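Local coordinates for fiber protein (Snake adenovirus 1, PDB 4UMI), which probably forms, as a homotrimer, the capsid-vertex spikes and attaches the virion to a host-cell receptor through its head domain, at residues K115-A120 and D142-P147. Numbering follows the deposited sequence. Where two conformers were deposited one is given.
Sequences KGVSFA and DGLTGP
D142 reaches across to the start of strand 118-128 and accepts a hydrogen bond from the backbone there: S118 N lies 2.9 Å from D142 OD2. The 168° N-H...O angle makes the bond nearly straight; the amide comes in almost in line with the carboxylate C-O bond of OD2. With chi1 at -62°, D142 CG stands beside its own backbone N and anti to the carbonyl carbon, which carries the carboxylate over to S118.

A water bridges the same polar side. It donates to D142 OD2 at 2.8 Å and to G116 O at 2.8 Å; its third partner, S118 OG at 3.0 Å, belongs to one of two modelled S118 conformers. OD2 is thus gripped twice, by an amide and by a water. G116 has a positive phi (90°), a conformation that favours glycine.

The apolar contacts lie beside this network. The V117 and D142 side chains run antiparallel alongside one another, V117 CG1 4.0 Å from D142 CB. L144 divides its two methyls between partners: CD1 touches V117 CG1 at 4.1 Å, while CD2 sits at the edge of the F119 ring, near its plane, 4.0 Å from CZ. F119 and L144 both continue inward onto L188 of strand 185-190, so this packing joins the two sheets of the head domain.

S140 OG, at the end of strand 131-140, bonds both S118 O and D142 N, relaying a second, indirect link. Together the contacts suggest that D142-L144 is held against 117-119 by directional bonds at D142 and apolar burial at L144, which is also backbone-bonded to L194.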
loop_
_atom_site.group_PDB
_atom_site.type_symbol
_atom_site.label_atom_id
_atom_site.label_comp_id
_atom_site.label_asym_id
_atom_site.label_seq_id
_atom_site.Cartn_x
_atom_site.Cartn_y
_atom_site.Cartn_z
ATOM N N LYS A 115 26.873 -5.545 -7.489
ATOM C CA LYS A 115 27.256 -4.137 -7.629
ATOM C C LYS A 115 27.016 -3.263 -6.397
ATOM O O LYS A 115 27.242 -2.051 -6.454
ATOM C CB LYS A 115 26.525 -3.531 -8.821
ATOM C CG LYS A 115 26.717 -4.331 -10.097
ATOM C CD LYS A 115 26.190 -3.591 -11.310
ATOM C CE LYS A 115 25.906 -4.549 -12.457
ATOM N NZ LYS A 115 25.319 -3.843 -13.629
ATOM N N GLY A 116 26.539 -3.854 -5.300
ATOM C CA GLY A 116 26.340 -3.110 -4.062
ATOM C C GLY A 116 24.972 -2.474 -3.887
ATOM O O GLY A 116 24.735 -1.785 -2.888
ATOM N N VAL A 117 24.069 -2.679 -4.839
ATOM C CA VAL A 117 22.676 -2.242 -4.642
ATOM C C VAL A 117 22.060 -3.155 -3.608
ATOM O O VAL A 117 22.265 -4.346 -3.665
ATOM C CB VAL A 117 21.858 -2.324 -5.950
ATOM C CG1 VAL A 117 20.384 -2.026 -5.721
ATOM C CG2 VAL A 117 22.420 -1.398 -7.019
ATOM N N SER A 118 21.265 -2.594 -2.711
ATOM C CA SER A 118 20.626 -3.369 -1.675
ATOM C C SER A 118 19.141 -3.096 -1.616
ATOM O O SER A 118 18.713 -1.944 -1.782
ATOM C CB SER A 118 21.310 -3.217 -0.345
ATOM O OG SER A 118 21.130 -1.933 0.129
ATOM N N PHE A 119 18.389 -4.168 -1.399
ATOM C CA PHE A 119 16.952 -4.133 -1.196
ATOM C C PHE A 119 16.589 -4.739 0.142
ATOM O O PHE A 119 17.239 -5.679 0.577
ATOM C CB PHE A 119 16.185 -4.941 -2.263
ATOM C CG PHE A 119 15.828 -4.158 -3.467
ATOM C CD1 PHE A 119 16.739 -3.874 -4.456
ATOM C CD2 PHE A 119 14.528 -3.760 -3.640
ATOM C CE1 PHE A 119 16.360 -3.169 -5.557
ATOM C CE2 PHE A 119 14.135 -3.051 -4.741
ATOM C CZ PHE A 119 15.055 -2.772 -5.714
ATOM N N ALA A 120 15.526 -4.242 0.768
ATOM C CA ALA A 120 14.867 -4.945 1.844
ATOM C C ALA A 120 13.529 -5.390 1.341
ATOM O O ALA A 120 12.780 -4.627 0.698
ATOM C CB ALA A 120 14.719 -4.059 3.047
ATOM N N ASP A 142 18.511 2.931 -3.203
ATOM C CA ASP A 142 19.348 3.041 -4.372
ATOM C C ASP A 142 18.555 3.311 -5.621
ATOM O O ASP A 142 17.326 3.159 -5.663
ATOM C CB ASP A 142 20.146 1.760 -4.522
ATOM C CG ASP A 142 21.090 1.505 -3.341
ATOM O OD1 ASP A 142 21.693 2.495 -2.822
ATOM O OD2 ASP A 142 21.198 0.320 -2.902
ATOM N N GLY A 143 19.241 3.800 -6.626
ATOM C CA GLY A 143 18.727 3.742 -7.973
ATOM C C GLY A 143 19.000 2.367 -8.541
ATOM O O GLY A 143 19.818 1.578 -8.035
ATOM N N LEU A 144 18.295 2.062 -9.596
ATOM C CA LEU A 144 18.467 0.788 -10.218
ATOM C C LEU A 144 18.550 1.019 -11.696
ATOM O O LEU A 144 17.621 1.572 -12.303
ATOM C CB LEU A 144 17.325 -0.106 -9.757
ATOM C CG LEU A 144 17.393 -1.578 -10.023
ATOM C CD1 LEU A 144 18.595 -2.243 -9.402
ATOM C CD2 LEU A 144 16.103 -2.227 -9.583
ATOM N N THR A 145 19.664 0.553 -12.283
ATOM C CA THR A 145 20.019 0.782 -13.681
ATOM C C THR A 145 19.791 -0.478 -14.572
ATOM O O THR A 145 20.147 -0.507 -15.774
ATOM C CB THR A 145 21.509 1.131 -13.800
ATOM O OG1 THR A 145 22.290 -0.006 -13.391
ATOM C CG2 THR A 145 21.901 2.366 -12.975
ATOM N N GLY A 146 19.260 -1.539 -13.989
ATOM C CA GLY A 146 18.997 -2.790 -14.699
ATOM C C GLY A 146 18.363 -3.737 -13.695
ATOM O O GLY A 146 18.124 -3.380 -12.548
ATOM N N PRO A 147 18.061 -4.967 -14.111
ATOM C CA PRO A 147 17.414 -5.917 -13.199
ATOM C C PRO A 147 18.257 -6.166 -11.956
ATOM O O PRO A 147 19.475 -6.186 -12.000
ATOM C CB PRO A 147 17.255 -7.171 -14.073
ATOM C CG PRO A 147 17.259 -6.646 -15.476
ATOM C CD PRO A 147 18.228 -5.526 -15.451
HETATM O O HOH W 1 23.307 -0.157 -1.058
#